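Local atomic coordinates of periplasmic beta-glucosidase (Pseudomonas aeruginosa, PDB entry 6R5I), a protein that probably hydrolyses terminal, non-reducing beta-D-glucosyl residues of beta-glucosides in the periplasm, releasing beta-D-glucose. Residues G385-S390 with A430-D435; T636-V641 with V690-E695; L657-P662 with G712-F717. All blocks are in the same frame, centred on the assembly; numbering follows the deposited sequence. Where two conformers were deposited one is given.

Contact 1 of 3, residues G385-S390 with A430-D435; sequences GPLAKS and ANVSGD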
ATOM      1  N   GLY A 385      10.825 -32.728  -1.880  1.00 12.01           N
ATOM      2  CA  GLY A 385      10.297 -31.490  -1.301  1.00 11.11           C
ATOM      3  C   GLY A 385       9.206 -31.776  -0.289  1.00 11.16           C
ATOM      4  O   GLY A 385       8.587 -32.845  -0.305  1.00 10.38           O
ATOM      5  N   PRO A 386       8.949 -30.794   0.594  1.00 11.02           N
ATOM      6  CA  PRO A 386       8.015 -31.004   1.690  1.00 11.94           C
ATOM      7  C   PRO A 386       6.559 -31.093   1.225  1.00 13.78           C
ATOM      8  O   PRO A 386       5.761 -31.511   2.019  1.00 15.79           O
ATOM      9  CB  PRO A 386       8.259 -29.803   2.616  1.00 12.41           C
ATOM     10  CG  PRO A 386       8.906 -28.743   1.720  1.00 11.46           C
ATOM     11  CD  PRO A 386       9.660 -29.503   0.663  1.00 11.96           C
ATOM     12  N   LEU A 387       6.228 -30.690  -0.004  1.00 13.25           N
ATOM     13  CA  LEU A 387       4.824 -30.741  -0.489  0.50 13.88           C
ATOM     14  C   LEU A 387       4.586 -31.989  -1.353  1.00 13.80           C
ATOM     15  O   LEU A 387       3.435 -32.215  -1.744  1.00 11.75           O
ATOM     16  CB  LEU A 387       4.501 -29.465  -1.270  0.50 14.92           C
ATOM     17  CG  LEU A 387       4.331 -28.191  -0.451  0.50 16.00           C
ATOM     18  CD1 LEU A 387       3.370 -28.419   0.707  0.50 17.78           C
ATOM     19  CD2 LEU A 387       5.659 -27.651   0.050  0.50 15.69           C
ATOM     20  N   ALA A 388       5.619 -32.789  -1.625  1.00 12.83           N
ATOM     21  CA  ALA A 388       5.514 -33.929  -2.571  1.00 12.94           C
ATOM     22  C   ALA A 388       4.503 -34.968  -2.084  1.00 13.92           C
ATOM     23  O   ALA A 388       3.744 -35.505  -2.940  1.00 12.31           O
ATOM     24  CB  ALA A 388       6.855 -34.560  -2.829  1.00 13.05           C
ATOM     25  N   LYS A 389       4.510 -35.259  -0.779  1.00 13.72           N
ATOM     26  CA  LYS A 389       3.656 -36.303  -0.173  1.00 15.58           C
ATOM     27  C   LYS A 389       2.621 -35.667   0.760  1.00 15.10           C
ATOM     28  O   LYS A 389       2.045 -36.406   1.583  1.00 16.00           O
ATOM     29  CB  LYS A 389       4.479 -37.359   0.565  1.00 15.89           C
ATOM     30  CG  LYS A 389       5.269 -38.289  -0.322  1.00 19.45           C
ATOM     31  CD  LYS A 389       5.465 -39.635   0.339  1.00 22.08           C
ATOM     32  CE  LYS A 389       6.240 -40.631  -0.490  1.00 25.09           C
ATOM     33  NZ  LYS A 389       6.726 -41.717   0.400  1.00 28.07           N
ATOM     34  N   SER A 390       2.293 -34.389   0.570  1.00 14.33           N
ATOM     35  CA  SER A 390       1.331 -33.682   1.449  1.00 15.19           C
ATOM     36  C   SER A 390      -0.104 -33.804   0.918  1.00 15.55           C
ATOM     37  O   SER A 390      -0.442 -33.163  -0.095  1.00 15.77           O
ATOM     38  CB  SER A 390       1.712 -32.258   1.665  1.00 14.48           C
ATOM     39  OG  SER A 390       0.810 -31.663   2.596  1.00 13.79           O
ATOM     40  N   ALA A 430      13.498 -30.815   2.830  1.00 13.28           N
ATOM     41  CA  ALA A 430      13.419 -29.765   3.858  1.00 12.27           C
ATOM     42  C   ALA A 430      12.024 -29.792   4.480  1.00 12.19           C
ATOM     43  O   ALA A 430      11.102 -30.362   3.876  1.00 11.93           O
ATOM     44  CB  ALA A 430      13.714 -28.431   3.226  1.00 12.71           C
ATOM     45  N   ASN A 431      11.911 -29.200   5.653  1.00 13.01           N
ATOM     46  CA  ASN A 431      10.599 -28.857   6.238  1.00 13.53           C
ATOM     47  C   ASN A 431      10.048 -27.658   5.461  1.00 14.39           C
ATOM     48  O   ASN A 431      10.828 -26.938   4.789  1.00 13.60           O
ATOM     49  CB  ASN A 431      10.704 -28.616   7.740  1.00 13.41           C
ATOM     50  CG  ASN A 431      10.910 -29.916   8.492  1.00 13.85           C
ATOM     51  OD1 ASN A 431      10.233 -30.916   8.228  1.00 14.96           O
ATOM     52  ND2 ASN A 431      11.879 -29.898   9.399  1.00 14.20           N
ATOM     53  N   VAL A 432       8.738 -27.473   5.530  1.00 14.95           N
ATOM     54  CA  VAL A 432       8.075 -26.366   4.773  1.00 16.23           C
ATOM     55  C   VAL A 432       8.685 -25.033   5.213  1.00 14.98           C
ATOM     56  O   VAL A 432       8.686 -24.095   4.397  1.00 15.21           O
ATOM     57  CB  VAL A 432       6.545 -26.384   4.954  1.00 18.32           C
ATOM     58  CG1 VAL A 432       6.132 -26.030   6.362  1.00 20.61           C
ATOM     59  CG2 VAL A 432       5.884 -25.449   3.947  1.00 22.57           C
ATOM     60  N   SER A 433       9.182 -24.937   6.448  1.00 13.30           N
ATOM     61  CA  SER A 433       9.914 -23.765   6.968  1.00 14.21           C
ATOM     62  C   SER A 433      11.084 -24.218   7.852  1.00 15.22           C
ATOM     63  O   SER A 433      10.943 -25.221   8.568  1.00 14.75           O
ATOM     64  CB  SER A 433       8.982 -22.856   7.730  1.00 13.93           C
ATOM     65  OG  SER A 433       9.704 -21.731   8.197  1.00 14.22           O
ATOM     66  N   GLY A 434      12.180 -23.468   7.813  1.00 14.23           N
ATOM     67  CA  GLY A 434      13.344 -23.620   8.694  1.00 16.16           C
ATOM     68  C   GLY A 434      13.210 -22.758   9.935  1.00 17.40           C
ATOM     69  O   GLY A 434      14.070 -22.831  10.801  1.00 19.01           O
ATOM     70  N   ASP A 435      12.191 -21.910   9.982  1.00 17.55           N
ATOM     71  CA  ASP A 435      11.940 -20.945  11.075  1.00 20.21           C
ATOM     72  C   ASP A 435      11.002 -21.622  12.083  1.00 19.44           C
ATOM     73  O   ASP A 435       9.794 -21.805  11.754  1.00 15.90           O
ATOM     74  CB  ASP A 435      11.358 -19.650  10.510  1.00 23.07           C
ATOM     75  CG  ASP A 435      11.197 -18.539  11.536  1.00 27.45           C
ATOM     76  OD1 ASP A 435      11.133 -18.859  12.740  1.00 28.21           O
ATOM     77  OD2 ASP A 435      11.143 -17.358  11.118  1.00 30.41           O
TER

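Contact 2 of 3, residues T636-V641 with V690-E695; sequences TLEARV and VFRLGE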
ATOM      1  N   THR A 636     -22.677  -1.482 -32.019  1.00 21.25           N
ATOM      2  CA  THR A 636     -21.654  -2.449 -31.567  1.00 23.79           C
ATOM      3  C   THR A 636     -20.558  -2.439 -32.625  1.00 23.18           C
ATOM      4  O   THR A 636     -20.877  -2.262 -33.814  1.00 23.32           O
ATOM      5  CB  THR A 636     -22.286  -3.835 -31.361  1.00 25.19           C
ATOM      6  OG1 THR A 636     -23.114  -3.718 -30.208  1.00 29.20           O
ATOM      7  CG2 THR A 636     -21.295  -4.943 -31.089  1.00 28.91           C
ATOM      8  N   LEU A 637     -19.303  -2.608 -32.244  1.00 24.01           N
ATOM      9  CA  LEU A 637     -18.299  -2.954 -33.272  1.00 23.18           C
ATOM     10  C   LEU A 637     -17.645  -4.278 -32.889  1.00 20.43           C
ATOM     11  O   LEU A 637     -17.825  -4.777 -31.775  1.00 18.30           O
ATOM     12  CB  LEU A 637     -17.331  -1.805 -33.586  1.00 29.42           C
ATOM     13  CG  LEU A 637     -16.314  -1.368 -32.542  1.00 31.33           C
ATOM     14  CD1 LEU A 637     -15.223  -2.402 -32.318  1.00 33.10           C
ATOM     15  CD2 LEU A 637     -15.685  -0.073 -33.026  1.00 33.40           C
ATOM     16  N   GLU A 638     -17.025  -4.888 -33.883  1.00 21.75           N
ATOM     17  CA  GLU A 638     -16.351  -6.201 -33.781  1.00 20.30           C
ATOM     18  C   GLU A 638     -14.856  -5.979 -33.906  1.00 19.82           C
ATOM     19  O   GLU A 638     -14.419  -5.227 -34.805  1.00 20.21           O
ATOM     20  CB  GLU A 638     -16.928  -7.129 -34.841  1.00 21.59           C
ATOM     21  CG  GLU A 638     -18.416  -7.320 -34.646  1.00 26.21           C
ATOM     22  CD  GLU A 638     -19.065  -8.271 -35.626  1.00 30.96           C
ATOM     23  OE1 GLU A 638     -18.496  -8.464 -36.707  1.00 31.91           O
ATOM     24  OE2 GLU A 638     -20.142  -8.800 -35.301  1.00 42.13           O
ATOM     25  N   ALA A 639     -14.109  -6.579 -32.990  1.00 17.27           N
ATOM     26  CA  ALA A 639     -12.653  -6.766 -33.084  1.00 17.83           C
ATOM     27  C   ALA A 639     -12.389  -8.228 -33.470  1.00 16.94           C
ATOM     28  O   ALA A 639     -12.887  -9.144 -32.773  1.00 16.28           O
ATOM     29  CB  ALA A 639     -12.012  -6.377 -31.778  1.00 16.82           C
ATOM     30  N   ARG A 640     -11.679  -8.431 -34.570  1.00 18.24           N
ATOM     31  CA  ARG A 640     -11.523  -9.771 -35.187  1.00 19.01           C
ATOM     32  C   ARG A 640     -10.050 -10.136 -35.271  1.00 16.72           C
ATOM     33  O   ARG A 640      -9.209  -9.318 -35.661  1.00 15.34           O
ATOM     34  CB  ARG A 640     -12.127  -9.810 -36.590  1.00 22.34           C
ATOM     35  CG  ARG A 640     -13.631 -10.023 -36.607  1.00 26.72           C
ATOM     36  CD  ARG A 640     -14.140  -9.915 -38.035  1.00 31.54           C
ATOM     37  NE  ARG A 640     -15.119 -10.952 -38.337  1.00 34.99           N
ATOM     38  CZ  ARG A 640     -16.420 -10.871 -38.083  1.00 39.80           C
ATOM     39  NH1 ARG A 640     -16.929  -9.783 -37.531  1.00 44.50           N
ATOM     40  NH2 ARG A 640     -17.225 -11.874 -38.397  1.00 40.22           N
ATOM     41  N   VAL A 641      -9.749 -11.370 -34.918  1.00 16.64           N
ATOM     42  CA  VAL A 641      -8.365 -11.885 -35.002  1.00 16.63           C
ATOM     43  C   VAL A 641      -8.474 -13.389 -35.230  1.00 15.76           C
ATOM     44  O   VAL A 641      -9.449 -13.990 -34.745  1.00 17.63           O
ATOM     45  CB  VAL A 641      -7.595 -11.534 -33.717  1.00 18.49           C
ATOM     46  CG1 VAL A 641      -8.237 -12.191 -32.493  1.00 19.90           C
ATOM     47  CG2 VAL A 641      -6.141 -11.889 -33.850  1.00 19.42           C
ATOM     48  N   VAL A 690     -14.197 -13.362 -32.786  1.00 21.82           N
ATOM     49  CA  VAL A 690     -14.942 -12.086 -32.952  1.00 20.47           C
ATOM     50  C   VAL A 690     -15.297 -11.599 -31.552  1.00 19.54           C
ATOM     51  O   VAL A 690     -16.131 -12.243 -30.884  1.00 21.60           O
ATOM     52  CB  VAL A 690     -16.188 -12.300 -33.828  1.00 23.36           C
ATOM     53  CG1 VAL A 690     -16.963 -11.011 -34.004  1.00 24.73           C
ATOM     54  CG2 VAL A 690     -15.806 -12.906 -35.166  1.00 23.10           C
ATOM     55  N   PHE A 691     -14.686 -10.501 -31.124  1.00 17.72           N
ATOM     56  CA  PHE A 691     -15.067  -9.800 -29.876  1.00 16.06           C
ATOM     57  C   PHE A 691     -16.072  -8.702 -30.223  1.00 18.15           C
ATOM     58  O   PHE A 691     -15.848  -7.990 -31.187  1.00 17.74           O
ATOM     59  CB  PHE A 691     -13.833  -9.207 -29.205  1.00 14.79           C
ATOM     60  CG  PHE A 691     -12.857 -10.230 -28.693  1.00 13.51           C
ATOM     61  CD1 PHE A 691     -13.125 -10.913 -27.521  1.00 14.03           C
ATOM     62  CD2 PHE A 691     -11.666 -10.457 -29.340  1.00 14.14           C
ATOM     63  CE1 PHE A 691     -12.220 -11.835 -27.033  1.00 13.32           C
ATOM     64  CE2 PHE A 691     -10.748 -11.361 -28.834  1.00 13.44           C
ATOM     65  CZ  PHE A 691     -11.033 -12.046 -27.694  1.00 12.98           C
ATOM     66  N   ARG A 692     -17.138  -8.574 -29.436  1.00 20.84           N
ATOM     67  CA  ARG A 692     -18.137  -7.490 -29.573  1.00 23.81           C
ATOM     68  C   ARG A 692     -17.848  -6.422 -28.522  1.00 22.37           C
ATOM     69  O   ARG A 692     -17.666  -6.788 -27.362  1.00 23.05           O
ATOM     70  CB  ARG A 692     -19.546  -8.076 -29.436  1.00 28.38           C
ATOM     71  CG  ARG A 692     -19.884  -9.037 -30.562  1.00 34.39           C
ATOM     72  CD  ARG A 692     -21.377  -9.079 -30.873  1.00 42.52           C
ATOM     73  NE  ARG A 692     -22.014 -10.322 -30.434  1.00 49.47           N
ATOM     74  CZ  ARG A 692     -21.832 -11.523 -31.003  1.00 53.00           C
ATOM     75  NH1 ARG A 692     -21.011 -11.657 -32.038  1.00 51.02           N
ATOM     76  NH2 ARG A 692     -22.466 -12.587 -30.525  1.00 53.13           N
ATOM     77  N   LEU A 693     -17.764  -5.163 -28.939  1.00 19.96           N
ATOM     78  CA  LEU A 693     -17.546  -4.010 -28.040  1.00 21.14           C
ATOM     79  C   LEU A 693     -18.669  -3.005 -28.272  1.00 20.69           C
ATOM     80  O   LEU A 693     -18.955  -2.713 -29.443  1.00 22.17           O
ATOM     81  CB  LEU A 693     -16.188  -3.374 -28.349  1.00 22.90           C
ATOM     82  CG  LEU A 693     -14.975  -4.180 -27.895  1.00 24.93           C
ATOM     83  CD1 LEU A 693     -13.715  -3.675 -28.580  1.00 26.43           C
ATOM     84  CD2 LEU A 693     -14.817  -4.100 -26.393  1.00 26.17           C
ATOM     85  N   GLY A 694     -19.225  -2.471 -27.191  1.00 22.42           N
ATOM     86  CA  GLY A 694     -20.199  -1.374 -27.253  1.00 20.31           C
ATOM     87  C   GLY A 694     -19.883  -0.322 -26.235  1.00 20.28           C
ATOM     88  O   GLY A 694     -18.860  -0.460 -25.530  1.00 18.25           O
ATOM     89  N   GLU A 695     -20.745   0.687 -26.165  1.00 18.96           N
ATOM     90  CA  GLU A 695     -20.645   1.817 -25.207  1.00 19.16           C
ATOM     91  C   GLU A 695     -20.499   1.275 -23.779  1.00 18.33           C
ATOM     92  O   GLU A 695     -19.723   1.868 -23.021  1.00 16.35           O
ATOM     93  CB  GLU A 695     -21.883   2.706 -25.373  1.00 20.69           C
ATOM     94  CG  GLU A 695     -21.799   3.991 -24.600  1.00 23.01           C
ATOM     95  CD  GLU A 695     -23.050   4.857 -24.630  1.00 24.85           C
ATOM     96  OE1 GLU A 695     -24.060   4.429 -25.221  1.00 23.07           O
ATOM     97  OE2 GLU A 695     -22.991   5.971 -24.086  1.00 25.76           O
TER

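Contact 3 of 3, residues L657-P662 with G712-F717; sequences LYLQDP and GEFKVF. With MG (magnesium ion), chain D.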
ATOM      1  N   LEU A 657      -8.642  -9.522 -24.719  1.00 10.06           N
ATOM      2  CA  LEU A 657      -8.977  -8.212 -25.292  1.00 10.41           C
ATOM      3  C   LEU A 657      -8.969  -7.179 -24.170  1.00  9.09           C
ATOM      4  O   LEU A 657      -9.684  -7.346 -23.142  1.00  8.99           O
ATOM      5  CB  LEU A 657     -10.329  -8.263 -26.004  1.00 11.96           C
ATOM      6  CG  LEU A 657     -10.604  -6.943 -26.741  1.00 14.37           C
ATOM      7  CD1 LEU A 657     -11.277  -7.157 -28.062  1.00 16.27           C
ATOM      8  CD2 LEU A 657     -11.395  -5.962 -25.878  1.00 15.96           C
ATOM      9  N   TYR A 658      -8.155  -6.159 -24.363  1.00  9.03           N
ATOM     10  CA  TYR A 658      -7.987  -5.019 -23.448  1.00  9.51           C
ATOM     11  C   TYR A 658      -8.396  -3.744 -24.168  1.00 10.17           C
ATOM     12  O   TYR A 658      -8.221  -3.647 -25.391  1.00 10.50           O
ATOM     13  CB  TYR A 658      -6.548  -4.927 -22.972  1.00  9.21           C
ATOM     14  CG  TYR A 658      -6.083  -6.172 -22.261  1.00  8.51           C
ATOM     15  CD1 TYR A 658      -5.568  -7.242 -22.972  1.00  8.78           C
ATOM     16  CD2 TYR A 658      -6.202  -6.294 -20.886  1.00  8.79           C
ATOM     17  CE1 TYR A 658      -5.137  -8.397 -22.325  1.00  8.80           C
ATOM     18  CE2 TYR A 658      -5.751  -7.425 -20.226  1.00  8.61           C
ATOM     19  CZ  TYR A 658      -5.189  -8.469 -20.942  1.00  8.87           C
ATOM     20  OH  TYR A 658      -4.782  -9.611 -20.286  1.00  8.44           O
ATOM     21  N   LEU A 659      -8.862  -2.780 -23.376  1.00 10.95           N
ATOM     22  CA  LEU A 659      -9.245  -1.448 -23.862  1.00 12.45           C
ATOM     23  C   LEU A 659      -8.432  -0.402 -23.113  1.00 11.34           C
ATOM     24  O   LEU A 659      -8.211  -0.565 -21.889  1.00 10.89           O
ATOM     25  CB  LEU A 659     -10.732  -1.322 -23.568  1.00 14.75           C
ATOM     26  CG  LEU A 659     -11.394  -0.035 -23.995  1.00 20.02           C
ATOM     27  CD1 LEU A 659     -11.544  -0.009 -25.510  1.00 21.50           C
ATOM     28  CD2 LEU A 659     -12.746   0.085 -23.302  1.00 22.70           C
ATOM     29  N   GLN A 660      -8.014   0.630 -23.822  1.00 10.36           N
ATOM     30  CA  GLN A 660      -7.507   1.855 -23.174  1.00 11.14           C
ATOM     31  C   GLN A 660      -8.339   3.033 -23.676  1.00 11.14           C
ATOM     32  O   GLN A 660      -8.649   3.087 -24.885  1.00 11.84           O
ATOM     33  CB  GLN A 660      -6.033   2.072 -23.441  1.00 12.27           C
ATOM     34  CG  GLN A 660      -5.491   3.278 -22.697  1.00 13.67           C
ATOM     35  CD  GLN A 660      -4.079   3.652 -23.053  1.00 16.07           C
ATOM     36  OE1 GLN A 660      -3.457   4.498 -22.385  1.00 20.47           O
ATOM     37  NE2 GLN A 660      -3.557   3.004 -24.079  1.00 15.29           N
ATOM     38  N   ASP A 661      -8.655   3.951 -22.775  1.00 10.63           N
ATOM     39  CA  ASP A 661      -9.271   5.264 -23.077  1.00 10.41           C
ATOM     40  C   ASP A 661      -8.188   6.318 -22.842  1.00 11.04           C
ATOM     41  O   ASP A 661      -8.032   6.800 -21.700  1.00 11.32           O
ATOM     42  CB  ASP A 661     -10.468   5.435 -22.165  1.00 10.31           C
ATOM     43  CG  ASP A 661     -11.267   6.690 -22.402  1.00 11.17           C
ATOM     44  OD1 ASP A 661     -10.847   7.468 -23.293  1.00  9.72           O
ATOM     45  OD2 ASP A 661     -12.217   6.916 -21.615  1.00 11.73           O
ATOM     46  N   PRO A 662      -7.388   6.656 -23.880  1.00 11.78           N
ATOM     47  CA  PRO A 662      -6.147   7.404 -23.665  1.00 11.60           C
ATOM     48  C   PRO A 662      -6.313   8.879 -23.305  1.00 11.98           C
ATOM     49  O   PRO A 662      -5.338   9.460 -22.798  1.00 11.26           O
ATOM     50  CB  PRO A 662      -5.393   7.290 -24.988  1.00 12.36           C
ATOM     51  CG  PRO A 662      -6.498   7.061 -26.014  1.00 11.94           C
ATOM     52  CD  PRO A 662      -7.546   6.243 -25.290  1.00 11.81           C
ATOM     53  N   GLY A 712     -14.281  10.217 -28.263  1.00 15.64           N
ATOM     54  CA  GLY A 712     -12.845  10.274 -28.550  1.00 14.81           C
ATOM     55  C   GLY A 712     -12.271   8.898 -28.825  1.00 14.81           C
ATOM     56  O   GLY A 712     -13.051   7.929 -29.045  1.00 14.98           O
ATOM     57  N   GLU A 713     -10.950   8.804 -28.779  1.00 14.15           N
ATOM     58  CA  GLU A 713     -10.228   7.587 -29.185  1.00 14.55           C
ATOM     59  C   GLU A 713     -10.392   6.509 -28.105  1.00 13.45           C
ATOM     60  O   GLU A 713     -10.395   6.829 -26.875  1.00 11.73           O
ATOM     61  CB  GLU A 713      -8.745   7.890 -29.395  1.00 17.36           C
ATOM     62  CG  GLU A 713      -7.952   6.708 -29.952  1.00 18.62           C
ATOM     63  CD  GLU A 713      -6.458   6.989 -30.085  1.00 23.04           C
ATOM     64  OE1 GLU A 713      -6.036   8.139 -29.735  1.00 25.05           O
ATOM     65  OE2 GLU A 713      -5.700   6.067 -30.498  1.00 22.56           O
ATOM     66  N   PHE A 714     -10.509   5.261 -28.548  1.00 13.36           N
ATOM     67  CA  PHE A 714     -10.322   4.051 -27.717  1.00 12.62           C
ATOM     68  C   PHE A 714      -9.298   3.184 -28.436  1.00 13.10           C
ATOM     69  O   PHE A 714      -9.337   3.086 -29.679  1.00 12.67           O
ATOM     70  CB  PHE A 714     -11.641   3.315 -27.489  1.00 12.19           C
ATOM     71  CG  PHE A 714     -12.561   4.049 -26.556  1.00 11.00           C
ATOM     72  CD1 PHE A 714     -12.482   3.843 -25.191  1.00 11.93           C
ATOM     73  CD2 PHE A 714     -13.465   4.988 -27.031  1.00 11.12           C
ATOM     74  CE1 PHE A 714     -13.274   4.576 -24.310  1.00 10.82           C
ATOM     75  CE2 PHE A 714     -14.252   5.717 -26.155  1.00 11.53           C
ATOM     76  CZ  PHE A 714     -14.167   5.492 -24.801  1.00 11.50           C
ATOM     77  N   LYS A 715      -8.396   2.589 -27.662  1.00 12.91           N
ATOM     78  CA  LYS A 715      -7.395   1.638 -28.176  1.00 13.45           C
ATOM     79  C   LYS A 715      -7.872   0.248 -27.784  1.00 12.20           C
ATOM     80  O   LYS A 715      -8.205   0.040 -26.604  1.00 12.20           O
ATOM     81  CB  LYS A 715      -6.007   1.947 -27.624  1.00 15.54           C
ATOM     82  CG  LYS A 715      -5.392   3.248 -28.103  1.00 18.78           C
ATOM     83  CD  LYS A 715      -4.053   3.556 -27.473  1.00 23.09           C
ATOM     84  CE  LYS A 715      -2.985   2.557 -27.851  1.00 26.94           C
ATOM     85  NZ  LYS A 715      -2.338   2.932 -29.128  1.00 32.05           N
ATOM     86  N   VAL A 716      -7.869  -0.660 -28.754  1.00 10.85           N
ATOM     87  CA  VAL A 716      -8.221  -2.093 -28.577  1.00 11.42           C
ATOM     88  C   VAL A 716      -6.936  -2.891 -28.689  1.00 11.53           C
ATOM     89  O   VAL A 716      -6.253  -2.784 -29.724  1.00 11.42           O
ATOM     90  CB  VAL A 716      -9.252  -2.573 -29.608  1.00 11.43           C
ATOM     91  CG1 VAL A 716      -9.628  -4.031 -29.354  1.00 10.83           C
ATOM     92  CG2 VAL A 716     -10.482  -1.691 -29.571  1.00 12.39           C
ATOM     93  N   PHE A 717      -6.611  -3.647 -27.658  1.00 11.58           N
ATOM     94  CA  PHE A 717      -5.411  -4.503 -27.631  1.00 11.94           C
ATOM     95  C   PHE A 717      -5.860  -5.952 -27.594  1.00 12.13           C
ATOM     96  O   PHE A 717      -6.785  -6.300 -26.843  1.00 11.58           O
ATOM     97  CB  PHE A 717      -4.570  -4.297 -26.388  1.00 13.33           C
ATOM     98  CG  PHE A 717      -4.111  -2.892 -26.149  1.00 14.14           C
ATOM     99  CD1 PHE A 717      -4.979  -1.967 -25.599  1.00 15.77           C
ATOM    100  CD2 PHE A 717      -2.795  -2.539 -26.389  1.00 15.66           C
ATOM    101  CE1 PHE A 717      -4.540  -0.680 -25.335  1.00 15.99           C
ATOM    102  CE2 PHE A 717      -2.364  -1.252 -26.128  1.00 16.77           C
ATOM    103  CZ  PHE A 717      -3.237  -0.337 -25.583  1.00 16.95           C
TER
HETATM  104 MG    MG D 802     -11.546   9.318 -24.036  1.00 15.00          MG
HETATM  105  O   HOH W   1     -12.833   9.383 -22.417  1.00 12.07           O
HETATM  106  O   HOH W   2     -10.019   8.989 -25.603  1.00  8.92           O
HETATM  107  O   HOH W   3     -13.028   8.422 -25.310  1.00 10.68           O
HETATM  108  O   HOH W   4     -12.151  11.259 -24.852  1.00  9.18           O

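Contact 1 of 3, residues G385-S390 with A430-D435
Pro386 lies against the backbone of Ala430-Val432 and contributes the largest share of this small interface, in which 162 Å² of surface is buried. Three atoms of its ring gather round a single carbonyl oxygen: Pro386 CB is 3.2 Å from Ala430 O, and CG and CD lie only slightly farther from the same atom. The ring also extends along the chain, CB reaching Val432 N at 3.8 Å and CG approaching Val432 CA at 4.0 Å. The meeting is thus chiefly that of an apolar ring with peptide groups. Side chain meets side chain more loosely: Pro386 CB is 4.5 Å from Val432 CB, and in one of two conformers Leu387 CD2 also reaches Val432 CG2 at 4.5 Å. Ala430 contributes mainly through its carbonyl. Both segments leave the C-terminal ends of neighbouring parallel strands, 380-384 and 423-427, in the alpha/beta sheet of the family 3 C-terminal domain; helix 410-418 makes the beta-alpha-beta crossover between them. On one side, two overlapping type I turns, Gly385-Ala388 and Leu387-Ser390 (the second closed by a weak bond), lead to Ser390, the N-cap of helix 391-394. On the other, Ser433 OG accepts from Asp435 N at 3.1 Å in an ST turn, and Asp435 is the N-cap of helix 436-442. Val432 is buried between the proline and this second helix, where it touches Leu439 and Leu442, and Gln499 of helix 497-508 packs on both Pro386 and Val432. The side chain of Asn431 starts away from the proline, and its OD1 accepts from Asp452 N and Lys428 NZ.

Contact 2 of 3, residues T636-V641 with V690-E695
Glu638 and Val690 meet diagonally across two antiparallel strands, on the outer face that also carries Arg640 and Arg692. Followed outward, the glutamate keeps to one methyl group. Its CB lies 4.0 Å from Val690 CG1 and also near Phe691 O; CG remains at a similar distance from that methyl, and CD approaches it to 3.8 Å. The first torsion sets this course by placing CG anti to the carbonyl carbon (chi1 -60°), and the extended chain beyond it (chi2 -178°) prolongs the apposition. At the tip, Arg692 NH1 lies 4.4 Å from Glu638 OE2, beyond salt-bridge distance, though the opposite charges may still attract, whereas the placing of OE1 against Arg640 NH1 is doubtful. The second methyl of the valine serves the arginine: Val690 CG2 sits 3.5 Å above the plane of the Arg640 guanidinium, over its centre, and Arg640 NE is held by a salt bridge to Glu688. Beneath these side chains the backbones are joined by two reciprocal pairs of hydrogen bonds, Leu637 with Leu693 and Ala639 with Phe691; Ala639 O, for example, accepts from Phe691 N at 2.8 Å. The opposite face is apolar and buried. There Ala639 CB packs 4.2 Å from Phe691 CB, and Leu637 CD1 comes to 4.2 Å from Leu693 CB. One charged, partly exposed face and one apolar face packed on strands 651-660 and 712-719 are typical of a sheet in a beta sandwich, here that of the fibronectin type III-like domain.

Contact 3 of 3, residues L657-P662 with G712-F717
Leu657 and Val716 form the apolar centre, with Leu657 CD1 3.8 Å from Val716 CG1. Farther along the same face, Leu659 crosses Phe714, its CD1 lying 3.9 Å from Phe714 CB. The other face holds Tyr658 and Phe717, directly paired across the strands. The Phe717 ring is turned so that its edge, not its face, meets the neighbouring strand: Tyr658 O and Gln660 CB both lie in the ring plane, the latter 3.7 Å from Phe717 CE1. Four nearly straight backbone hydrogen bonds, two each between Tyr658 and Phe717 and between Gln660 and Lys715, join the strands in antiparallel fashion. Toward the polar edge, Gln660 and Lys715 run side by side, and Gln660 NE2 packs against Lys715 CD at 3.5 Å. Pro662 then closes over the backbone, its CD 3.3 Å from Glu713 O. At the end of the pair stands the magnesium site. With CG anti to the backbone N (chi1 -176°), Asp661 carries its carboxylate obliquely past the Phe714 ring to the metal, carboxylate and ring planes 37° apart, and Phe714 CE1 comes to 3.5 Å from Asp661 CG. Asp661 OD1 binds the magnesium ion at 2.1 Å; four waters and Val663 O complete six ligands. One of these waters donates to Glu713 O at 2.5 Å, so the site bridges both strands. The other oxygen, Asp661 OD2, forms a salt bridge with Arg668, which may help fix the carboxylate's rotation. Strand 651-660 is flanked on its other side by strand 672-681, and strand 712-719 by strand 725-732, which touches Phe714, Lys715 and Phe717. The Leu657-Val716 face is covered by strand 686-694, while Tyr658 on the reverse face meets the ring of Tyr578 and packs on Phe610.

Contact 1 comes first along the chain and lies in the alpha/beta glycosyl hydrolase family 3 C-terminal domain, whereas contacts 2 and 3 share the fibronectin type III-like sandwich. The centres of contacts 1 and 2 are 48 Å apart, and nearest atoms of contacts 1 and 3 are about 29 Å apart. Contacts 2 and 3 are only 12 Å apart between centres and touch: Phe691 CB meets Leu657 CD1 at 3.5 Å, and Leu693 CD1 meets Val716 CG2 at 3.9 Å. Their segments alternate in sequence, 636-641, 657-662, 690-695, 712-717, so the chain crosses repeatedly between two facing sheets, and the two contacts form one core, with magnesium bound at one end of contact 3.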